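PDB 5DIY: hyaluronidase from Thermobaculum terrenum, which is probably an O-GlcNAc hydrolase of glycoside hydrolase family 84, removing N-acetylglucosamine from modified proteins. Local coordinates for residues C[218-223]-C[245-250]; C[380-385]-C[443-448]; C[80-85]-C[100-105]. One frame throughout, in Å; residues are numbered along the deposited sequence.

Interactions 1 and 3 both lie on the eight-stranded TIM barrel, on its seventh and third strands, with centres 26 Å apart and nearest atoms about 7 Å apart. Interaction 1 comes closest to the sugar: its strand 218-222 presents Trp221 to NAG, while Leu220 packs outward. Interaction 3 ties strand 77-82 to its following helix, and the side chain of Ile82 stays about 14 Å from NAG and about 10 Å from that of Asp119, which binds the sugar. Interaction 2 belongs to the helical part that follows the barrel along the chain; its centre is 41 Å from that of interaction 1 and 51 Å from that of interaction 3, away from the sugar site.

Interaction 1 (C[218-223]-C[245-250]); sequences ATLWDN and PELHTH. With NAG (2-acetamido-2-deoxy-beta-D-glucopyranose), chain E.
Leu220, on the seventh strand of the TIM barrel, meets Leu247 on the loop that leads to the eighth. The two side chains cross at about a right angle and touch by single methyls, Leu220 CD1 to Leu247 CD1 at 4.1 Å. Both leucines hold CG beside the backbone N, with chi1 at -82° in Leu220 and -81° in Leu247, and their extended second torsions carry each CD1 to the end of its side chain, where the other is met. Met207 of helix 204-214 touches both, so this thin apolar contact is completed by the helix before the strand.

The next residue along the strand, Trp221, faces the other way and serves the sugar. Its CG lies anti to the backbone N, and the indole lies flat beneath the acetamido group: NAG C8 sits 3.4 Å above the ring plane, over its centre, a CH-pi contact. Phe191 meets the same indole edge-to-face. Asn223, which binds N-acetylglucosamine, follows at the strand's end, while Asp222 turns to Arg243 and Tyr240 of the loop, a salt bridge and a hydrogen bond.

At Ala218 the backbones are joined through one bridging water, which accepts from Ala218 N at 2.9 Å and donates to His250 O at 2.8 Å.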
loop_
_atom_site.group_PDB
_atom_site.type_symbol
_atom_site.label_atom_id
_atom_site.label_comp_id
_atom_site.label_asym_id
_atom_site.label_seq_id
_atom_site.Cartn_x
_atom_site.Cartn_y
_atom_site.Cartn_z
ATOM N N ALA C 218 10.836 16.575 -9.773
ATOM C CA ALA C 218 9.485 16.110 -9.443
ATOM C C ALA C 218 9.342 15.930 -7.938
ATOM O O ALA C 218 10.334 15.844 -7.225
ATOM C CB ALA C 218 9.193 14.798 -10.148
ATOM N N THR C 219 8.098 15.911 -7.470
ATOM C CA THR C 219 7.768 15.511 -6.106
ATOM C C THR C 219 7.193 14.108 -6.220
ATOM O O THR C 219 6.368 13.854 -7.086
ATOM C CB THR C 219 6.726 16.454 -5.473
ATOM O OG1 THR C 219 7.159 17.810 -5.622
ATOM C CG2 THR C 219 6.538 16.146 -3.984
ATOM N N LEU C 220 7.645 13.192 -5.375
ATOM C CA LEU C 220 7.164 11.817 -5.441
ATOM C C LEU C 220 5.892 11.639 -4.624
ATOM O O LEU C 220 5.860 11.953 -3.433
ATOM C CB LEU C 220 8.224 10.822 -4.972
ATOM C CG LEU C 220 9.283 10.407 -5.994
ATOM C CD1 LEU C 220 10.420 9.705 -5.263
ATOM C CD2 LEU C 220 8.700 9.508 -7.084
ATOM N N TRP C 221 4.846 11.165 -5.296
ATOM C CA TRP C 221 3.654 10.614 -4.662
ATOM C C TRP C 221 3.960 9.128 -4.609
ATOM O O TRP C 221 3.778 8.426 -5.593
ATOM C CB TRP C 221 2.419 10.894 -5.534
ATOM C CG TRP C 221 1.087 10.397 -5.021
ATOM C CD1 TRP C 221 0.826 9.226 -4.355
ATOM C CD2 TRP C 221 -0.175 11.055 -5.170
ATOM N NE1 TRP C 221 -0.508 9.132 -4.074
ATOM C CE2 TRP C 221 -1.150 10.235 -4.562
ATOM C CE3 TRP C 221 -0.576 12.263 -5.752
ATOM C CZ2 TRP C 221 -2.501 10.582 -4.516
ATOM C CZ3 TRP C 221 -1.921 12.608 -5.713
ATOM C CH2 TRP C 221 -2.868 11.770 -5.095
ATOM N N ASP C 222 4.438 8.644 -3.470
ATOM C CA ASP C 222 4.874 7.259 -3.379
ATOM C C ASP C 222 3.741 6.417 -2.799
ATOM O O ASP C 222 3.356 6.597 -1.638
ATOM C CB ASP C 222 6.150 7.148 -2.540
ATOM C CG ASP C 222 7.007 5.952 -2.929
ATOM O OD1 ASP C 222 6.548 5.091 -3.709
ATOM O OD2 ASP C 222 8.165 5.875 -2.465
ATOM N N ASN C 223 3.208 5.507 -3.610
ATOM C CA ASN C 223 2.050 4.698 -3.236
ATOM C C ASN C 223 2.462 3.458 -2.456
ATOM O O ASN C 223 2.316 2.325 -2.922
ATOM C CB ASN C 223 1.233 4.305 -4.478
ATOM C CG ASN C 223 0.406 5.446 -5.028
ATOM O OD1 ASN C 223 0.530 5.809 -6.192
ATOM N ND2 ASN C 223 -0.476 5.982 -4.215
ATOM N N PRO C 245 19.428 5.550 -2.844
ATOM C CA PRO C 245 19.976 6.455 -1.814
ATOM C C PRO C 245 20.179 7.917 -2.242
ATOM O O PRO C 245 20.239 8.790 -1.376
ATOM C CB PRO C 245 21.331 5.826 -1.467
ATOM C CG PRO C 245 21.220 4.396 -1.853
ATOM C CD PRO C 245 20.222 4.307 -2.969
ATOM N N GLU C 246 20.291 8.169 -3.549
ATOM C CA GLU C 246 20.551 9.502 -4.084
ATOM C C GLU C 246 19.378 10.079 -4.894
ATOM O O GLU C 246 19.581 10.974 -5.719
ATOM C CB GLU C 246 21.838 9.463 -4.924
ATOM C CG GLU C 246 23.003 8.775 -4.218
ATOM C CD GLU C 246 24.334 8.907 -4.940
ATOM O OE1 GLU C 246 25.381 8.786 -4.260
ATOM O OE2 GLU C 246 24.349 9.125 -6.175
ATOM N N LEU C 247 18.155 9.592 -4.650
ATOM C CA LEU C 247 16.942 10.206 -5.227
ATOM C C LEU C 247 16.810 11.692 -4.887
ATOM O O LEU C 247 16.309 12.472 -5.711
ATOM C CB LEU C 247 15.658 9.502 -4.758
ATOM C CG LEU C 247 15.203 8.204 -5.427
ATOM C CD1 LEU C 247 13.949 7.698 -4.730
ATOM C CD2 LEU C 247 14.948 8.398 -6.919
ATOM N N HIS C 248 17.244 12.071 -3.680
ATOM C CA HIS C 248 17.166 13.467 -3.225
ATOM C C HIS C 248 17.809 14.475 -4.190
ATOM O O HIS C 248 17.355 15.609 -4.286
ATOM C CB HIS C 248 17.731 13.630 -1.804
ATOM C CG HIS C 248 19.188 13.317 -1.676
ATOM N ND1 HIS C 248 20.176 14.234 -1.960
ATOM C CD2 HIS C 248 19.824 12.196 -1.261
ATOM C CE1 HIS C 248 21.357 13.688 -1.739
ATOM N NE2 HIS C 248 21.169 12.452 -1.314
ATOM N N THR C 249 18.845 14.045 -4.908
ATOM C CA THR C 249 19.459 14.852 -5.975
ATOM C C THR C 249 18.469 15.268 -7.079
ATOM O O THR C 249 18.582 16.366 -7.613
ATOM C CB THR C 249 20.669 14.103 -6.588
ATOM O OG1 THR C 249 21.636 13.861 -5.560
ATOM C CG2 THR C 249 21.332 14.895 -7.719
ATOM N N HIS C 250 17.499 14.412 -7.401
ATOM C CA HIS C 250 16.548 14.672 -8.498
ATOM C C HIS C 250 15.096 14.875 -8.070
ATOM O O HIS C 250 14.235 15.100 -8.920
ATOM C CB HIS C 250 16.641 13.537 -9.522
ATOM C CG HIS C 250 18.040 13.272 -9.972
ATOM N ND1 HIS C 250 18.809 12.258 -9.445
ATOM C CD2 HIS C 250 18.838 13.936 -10.841
ATOM C CE1 HIS C 250 20.010 12.287 -9.994
ATOM N NE2 HIS C 250 20.053 13.296 -10.845
HETATM C C1 NAG E . -4.055 5.835 -7.864
HETATM C C2 NAG E . -4.469 7.121 -7.121
HETATM C C3 NAG E . -4.417 7.010 -5.595
HETATM C C4 NAG E . -4.574 5.562 -5.161
HETATM C C5 NAG E . -3.404 4.765 -5.714
HETATM C C6 NAG E . -3.465 3.274 -5.344
HETATM C C7 NAG E . -2.394 8.403 -7.535
HETATM C C8 NAG E . -1.852 9.697 -8.076
HETATM N N2 NAG E . -3.720 8.279 -7.597
HETATM O O3 NAG E . -5.458 7.819 -5.035
HETATM O O4 NAG E . -4.545 5.467 -3.737
HETATM O O5 NAG E . -3.235 4.922 -7.126
HETATM O O6 NAG E . -4.711 2.679 -5.716
HETATM O O7 NAG E . -1.658 7.535 -7.084
HETATM O O HOH W 1 12.346 14.287 -10.802
#

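Interaction 2 (C[380-385]-C[443-448]); sequences KLWTDY and NFLQQV
Leu445 reaches from helix 440-451 to helix 373-398 and meets two aromatic residues with one methyl. Its CD1 lies 3.5 Å from Tyr385 CB, and the same methyl comes up to the six-membered end of the Trp382 indole, 3.9 Å from CZ3, at the edge and in the plane of the ring. The other branch rests on backbone: Leu445 CD2 is 3.7 Å from Tyr385 O. CG stands beside the backbone N of Leu445 (chi1 -66°), and a nearly straight second torsion (171°) extends CD1 toward the neighbouring helix. With the isobutyl group cut back to an alanine here, the Trp382 edge and Tyr385 CB would probably lose their common neighbour and a gap would open between them.

The aromatic partners are themselves held. The Tyr385 ring swings away from Leu445, and Leu381 O lies 3.0 Å above its plane, over the centre, so the ring leans on the preceding turn of its own helix. Tyr421 and Val425 of helix 412-428 touch this tyrosine, and Phe432 packs against it while meeting Trp382 edge-to-face. Leu445 also touches Ala389, a turn further along helix 373-398, and Leu426.

Further out, Phe444, beside Leu445 in sequence, packs on Leu386 and Phe393 and stacks with Phe328. A salt bridge of 3.3 Å between Lys380 NZ and Asp384 OD2 lies within helix 373-398, away from Leu445. This packing of a leucine among aromatic residues is part of the all-helical bundle that follows the TIM barrel, as in other family 84 enzymes.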
loop_
_atom_site.group_PDB
_atom_site.type_symbol
_atom_site.label_atom_id
_atom_site.label_comp_id
_atom_site.label_asym_id
_atom_site.label_seq_id
_atom_site.Cartn_x
_atom_site.Cartn_y
_atom_site.Cartn_z
ATOM N N LYS C 380 -3.751 -17.717 12.110
ATOM C CA LYS C 380 -4.024 -18.865 12.988
ATOM C C LYS C 380 -4.735 -19.994 12.246
ATOM O O LYS C 380 -4.373 -21.155 12.406
ATOM C CB LYS C 380 -4.831 -18.471 14.242
ATOM C CG LYS C 380 -5.360 -19.679 15.014
ATOM C CD LYS C 380 -5.506 -19.448 16.504
ATOM C CE LYS C 380 -5.865 -20.754 17.211
ATOM N NZ LYS C 380 -7.150 -21.330 16.716
ATOM N N LEU C 381 -5.748 -19.661 11.454
ATOM C CA LEU C 381 -6.444 -20.672 10.653
ATOM C C LEU C 381 -5.478 -21.470 9.759
ATOM O O LEU C 381 -5.501 -22.701 9.774
ATOM C CB LEU C 381 -7.574 -20.042 9.820
ATOM C CG LEU C 381 -9.017 -20.039 10.372
ATOM C CD1 LEU C 381 -9.110 -20.063 11.897
ATOM C CD2 LEU C 381 -9.815 -18.874 9.804
ATOM N N TRP C 382 -4.614 -20.780 9.012
ATOM C CA TRP C 382 -3.636 -21.477 8.153
ATOM C C TRP C 382 -2.731 -22.388 8.987
ATOM O O TRP C 382 -2.380 -23.478 8.551
ATOM C CB TRP C 382 -2.776 -20.492 7.342
ATOM C CG TRP C 382 -3.451 -19.853 6.149
ATOM C CD1 TRP C 382 -3.604 -18.519 5.922
ATOM C CD2 TRP C 382 -4.020 -20.518 5.013
ATOM N NE1 TRP C 382 -4.249 -18.306 4.727
ATOM C CE2 TRP C 382 -4.512 -19.517 4.146
ATOM C CE3 TRP C 382 -4.174 -21.862 4.648
ATOM C CZ2 TRP C 382 -5.148 -19.818 2.935
ATOM C CZ3 TRP C 382 -4.805 -22.161 3.445
ATOM C CH2 TRP C 382 -5.285 -21.141 2.603
ATOM N N THR C 383 -2.382 -21.932 10.190
ATOM C CA THR C 383 -1.597 -22.711 11.153
ATOM C C THR C 383 -2.338 -23.967 11.633
ATOM O O THR C 383 -1.738 -25.046 11.705
ATOM C CB THR C 383 -1.198 -21.845 12.369
ATOM O OG1 THR C 383 -0.680 -20.585 11.909
ATOM C CG2 THR C 383 -0.158 -22.548 13.240
ATOM N N ASP C 384 -3.629 -23.827 11.944
ATOM C CA ASP C 384 -4.483 -24.974 12.297
ATOM C C ASP C 384 -4.481 -26.021 11.185
ATOM O O ASP C 384 -4.450 -27.223 11.453
ATOM C CB ASP C 384 -5.946 -24.550 12.554
ATOM C CG ASP C 384 -6.130 -23.720 13.821
ATOM O OD1 ASP C 384 -5.326 -23.819 14.762
ATOM O OD2 ASP C 384 -7.113 -22.958 13.869
ATOM N N TYR C 385 -4.496 -25.562 9.934
ATOM C CA TYR C 385 -4.578 -26.475 8.791
ATOM C C TYR C 385 -3.249 -27.204 8.563
ATOM O O TYR C 385 -3.242 -28.400 8.251
ATOM C CB TYR C 385 -5.032 -25.749 7.520
ATOM C CG TYR C 385 -6.282 -24.893 7.653
ATOM C CD1 TYR C 385 -7.191 -25.051 8.719
ATOM C CD2 TYR C 385 -6.575 -23.929 6.690
ATOM C CE1 TYR C 385 -8.325 -24.256 8.821
ATOM C CE2 TYR C 385 -7.710 -23.140 6.782
ATOM C CZ TYR C 385 -8.581 -23.303 7.851
ATOM O OH TYR C 385 -9.708 -22.513 7.936
ATOM N N ASN C 443 -1.361 -23.878 -1.422
ATOM C CA ASN C 443 -0.807 -24.792 -2.434
ATOM C C ASN C 443 -0.132 -26.007 -1.794
ATOM O O ASN C 443 -0.210 -27.104 -2.328
ATOM C CB ASN C 443 0.172 -24.078 -3.388
ATOM C CG ASN C 443 -0.484 -22.974 -4.222
ATOM O OD1 ASN C 443 -1.695 -22.955 -4.445
ATOM N ND2 ASN C 443 0.334 -22.041 -4.691
ATOM N N PHE C 444 0.510 -25.810 -0.643
ATOM C CA PHE C 444 1.091 -26.921 0.103
ATOM C C PHE C 444 0.007 -27.894 0.560
ATOM O O PHE C 444 0.134 -29.094 0.357
ATOM C CB PHE C 444 1.910 -26.430 1.303
ATOM C CG PHE C 444 2.503 -27.544 2.132
ATOM C CD1 PHE C 444 3.512 -28.352 1.609
ATOM C CD2 PHE C 444 2.058 -27.781 3.438
ATOM C CE1 PHE C 444 4.065 -29.383 2.366
ATOM C CE2 PHE C 444 2.598 -28.811 4.199
ATOM C CZ PHE C 444 3.605 -29.615 3.663
ATOM N N LEU C 445 -1.060 -27.364 1.150
ATOM C CA LEU C 445 -2.184 -28.185 1.616
ATOM C C LEU C 445 -2.889 -28.937 0.482
ATOM O O LEU C 445 -3.239 -30.118 0.633
ATOM C CB LEU C 445 -3.177 -27.328 2.425
ATOM C CG LEU C 445 -2.614 -26.795 3.749
ATOM C CD1 LEU C 445 -3.545 -25.774 4.391
ATOM C CD2 LEU C 445 -2.301 -27.925 4.718
ATOM N N GLN C 446 -3.079 -28.272 -0.656
ATOM C CA GLN C 446 -3.654 -28.923 -1.830
ATOM C C GLN C 446 -2.787 -30.102 -2.290
ATOM O O GLN C 446 -3.308 -31.136 -2.710
ATOM C CB GLN C 446 -3.832 -27.926 -2.980
ATOM C CG GLN C 446 -4.565 -28.471 -4.210
ATOM C CD GLN C 446 -6.042 -28.733 -3.949
ATOM O OE1 GLN C 446 -6.782 -27.833 -3.568
ATOM N NE2 GLN C 446 -6.471 -29.960 -4.146
ATOM N N GLN C 447 -1.470 -29.936 -2.207
ATOM C CA GLN C 447 -0.535 -30.988 -2.580
ATOM C C GLN C 447 -0.554 -32.155 -1.579
ATOM O O GLN C 447 -0.353 -33.304 -1.979
ATOM C CB GLN C 447 0.884 -30.411 -2.769
ATOM C CG GLN C 447 1.906 -31.379 -3.372
ATOM C CD GLN C 447 1.435 -32.072 -4.642
ATOM O OE1 GLN C 447 1.540 -33.293 -4.782
ATOM N NE2 GLN C 447 0.908 -31.306 -5.567
ATOM N N VAL C 448 -0.820 -31.877 -0.299
ATOM C CA VAL C 448 -1.099 -32.956 0.674
ATOM C C VAL C 448 -2.276 -33.803 0.182
ATOM O O VAL C 448 -2.204 -35.031 0.181
ATOM C CB VAL C 448 -1.410 -32.433 2.103
ATOM C CG1 VAL C 448 -1.721 -33.592 3.050
ATOM C CG2 VAL C 448 -0.256 -31.590 2.643
#

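Interaction 3 (C[80-85]-C[100-105]); sequences FAISPG and IRKITP
Phe80 and Ile82, two residues apart on strand 77-82 and pointing to the same side, receive Ile103 and Lys102 from helix 93-108. Phe80 and Ile103 approach each other at a slant: Ile103 CG2 sits 3.9 Å from Phe80 CE2 and almost as near CD2, so one methyl meets the CD2-CE2 bond of the ring obliquely. Ile103 places CG2 beside its backbone N, where it meets the ring, while CG1 goes between N and the carbonyl carbon (chi1 68°) and the longer branch runs away from Phe80. Ile114 of the next strand and Leu152 of helix 137-153 pack on this isoleucine, and Phe106 stacks on Phe80.

Lys102 curls round the tip of Ile82. Two bends in its chain, at chi2 and chi4, let both CG and NZ reach the same methyl: Ile82 CD1 is 4.0 Å from Lys102 CG and equally far from Lys102 NZ. The pairs join strand and helix within the beta-alpha-beta unit that strand 113-117 completes in the barrel. The helix is kinked just beyond, where Pro105 lacks an amide hydrogen.

The ammonium end of Lys102 is buried but well supplied, with hydrogen bonds to the backbone carbonyls of Tyr47, Trp52 and Glu54 and a cation-pi contact with Tyr56. The chemistry is therefore divided: the lysine's CG joins the apolar layer against Ile82 CD1, while its probable charge is met by carbonyl dipoles and an aromatic ring.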
loop_
_atom_site.group_PDB
_atom_site.type_symbol
_atom_site.label_atom_id
_atom_site.label_comp_id
_atom_site.label_asym_id
_atom_site.label_seq_id
_atom_site.Cartn_x
_atom_site.Cartn_y
_atom_site.Cartn_z
ATOM N N PHE C 80 -4.103 21.727 1.401
ATOM C CA PHE C 80 -5.447 21.337 1.013
ATOM C C PHE C 80 -5.411 21.017 -0.468
ATOM O O PHE C 80 -5.002 21.865 -1.265
ATOM C CB PHE C 80 -6.459 22.458 1.273
ATOM C CG PHE C 80 -7.836 22.146 0.754
ATOM C CD1 PHE C 80 -8.683 21.306 1.463
ATOM C CD2 PHE C 80 -8.268 22.655 -0.466
ATOM C CE1 PHE C 80 -9.943 20.990 0.974
ATOM C CE2 PHE C 80 -9.526 22.348 -0.958
ATOM C CZ PHE C 80 -10.366 21.518 -0.239
ATOM N N ALA C 81 -5.838 19.814 -0.843
ATOM C CA ALA C 81 -5.944 19.452 -2.255
ATOM C C ALA C 81 -7.392 19.358 -2.724
ATOM O O ALA C 81 -8.298 19.068 -1.940
ATOM C CB ALA C 81 -5.210 18.155 -2.540
ATOM N N ILE C 82 -7.577 19.604 -4.018
ATOM C CA ILE C 82 -8.867 19.534 -4.697
ATOM C C ILE C 82 -8.644 18.777 -6.021
ATOM O O ILE C 82 -7.570 18.873 -6.618
ATOM C CB ILE C 82 -9.456 20.964 -4.903
ATOM C CG1 ILE C 82 -10.910 20.922 -5.392
ATOM C CG2 ILE C 82 -8.594 21.819 -5.828
ATOM C CD1 ILE C 82 -11.909 20.642 -4.289
ATOM N N SER C 83 -9.646 18.008 -6.447
ATOM C CA SER C 83 -9.575 17.191 -7.654
ATOM C C SER C 83 -10.796 17.480 -8.533
ATOM O O SER C 83 -11.831 16.825 -8.384
ATOM C CB SER C 83 -9.514 15.709 -7.285
ATOM O OG SER C 83 -8.392 15.450 -6.463
ATOM N N PRO C 84 -10.688 18.482 -9.434
ATOM C CA PRO C 84 -11.813 18.938 -10.248
ATOM C C PRO C 84 -11.929 18.318 -11.646
ATOM O O PRO C 84 -12.879 18.636 -12.372
ATOM C CB PRO C 84 -11.525 20.433 -10.379
ATOM C CG PRO C 84 -10.039 20.482 -10.489
ATOM C CD PRO C 84 -9.516 19.367 -9.616
ATOM N N GLY C 85 -11.004 17.426 -12.003
ATOM C CA GLY C 85 -10.824 16.991 -13.384
ATOM C C GLY C 85 -11.883 16.089 -13.998
ATOM O O GLY C 85 -11.849 15.863 -15.208
ATOM N N ILE C 100 -11.631 28.925 -6.674
ATOM C CA ILE C 100 -11.090 29.935 -5.749
ATOM C C ILE C 100 -12.019 30.153 -4.551
ATOM O O ILE C 100 -11.548 30.359 -3.428
ATOM C CB ILE C 100 -10.783 31.276 -6.475
ATOM C CG1 ILE C 100 -9.647 31.097 -7.501
ATOM C CG2 ILE C 100 -10.446 32.394 -5.488
ATOM C CD1 ILE C 100 -8.257 30.883 -6.932
ATOM N N ARG C 101 -13.327 30.090 -4.789
ATOM C CA ARG C 101 -14.321 30.183 -3.717
ATOM C C ARG C 101 -14.207 28.983 -2.766
ATOM O O ARG C 101 -14.228 29.146 -1.545
ATOM C CB ARG C 101 -15.726 30.268 -4.320
ATOM C CG ARG C 101 -16.790 30.890 -3.425
ATOM C CD ARG C 101 -18.149 30.982 -4.126
ATOM N NE ARG C 101 -18.028 31.474 -5.504
ATOM C CZ ARG C 101 -18.316 30.798 -6.623
ATOM N NH1 ARG C 101 -18.806 29.553 -6.605
ATOM N NH2 ARG C 101 -18.118 31.391 -7.798
ATOM N N LYS C 102 -14.063 27.787 -3.338
ATOM C CA LYS C 102 -13.900 26.547 -2.562
ATOM C C LYS C 102 -12.690 26.583 -1.617
ATOM O O LYS C 102 -12.795 26.165 -0.460
ATOM C CB LYS C 102 -13.794 25.341 -3.515
ATOM C CG LYS C 102 -13.594 23.980 -2.861
ATOM C CD LYS C 102 -14.628 23.696 -1.782
ATOM C CE LYS C 102 -14.700 22.212 -1.450
ATOM N NZ LYS C 102 -15.360 21.422 -2.531
ATOM N N ILE C 103 -11.555 27.079 -2.114
ATOM C CA ILE C 103 -10.313 27.114 -1.327
ATOM C C ILE C 103 -10.150 28.350 -0.424
ATOM O O ILE C 103 -9.265 28.355 0.429
ATOM C CB ILE C 103 -9.044 26.924 -2.209
ATOM C CG1 ILE C 103 -8.796 28.109 -3.151
ATOM C CG2 ILE C 103 -9.144 25.632 -3.015
ATOM C CD1 ILE C 103 -7.348 28.249 -3.557
ATOM N N THR C 104 -10.987 29.380 -0.603
ATOM C CA THR C 104 -10.861 30.629 0.169
ATOM C C THR C 104 -10.860 30.431 1.695
ATOM O O THR C 104 -9.998 30.992 2.364
ATOM C CB THR C 104 -11.919 31.683 -0.253
ATOM O OG1 THR C 104 -11.605 32.158 -1.566
ATOM C CG2 THR C 104 -11.947 32.881 0.694
ATOM N N PRO C 105 -11.809 29.639 2.247
ATOM C CA PRO C 105 -11.748 29.353 3.698
ATOM C C PRO C 105 -10.375 28.848 4.176
ATOM O O PRO C 105 -9.931 29.215 5.265
ATOM C CB PRO C 105 -12.818 28.276 3.891
ATOM C CG PRO C 105 -13.794 28.500 2.783
ATOM C CD PRO C 105 -13.015 29.057 1.623
#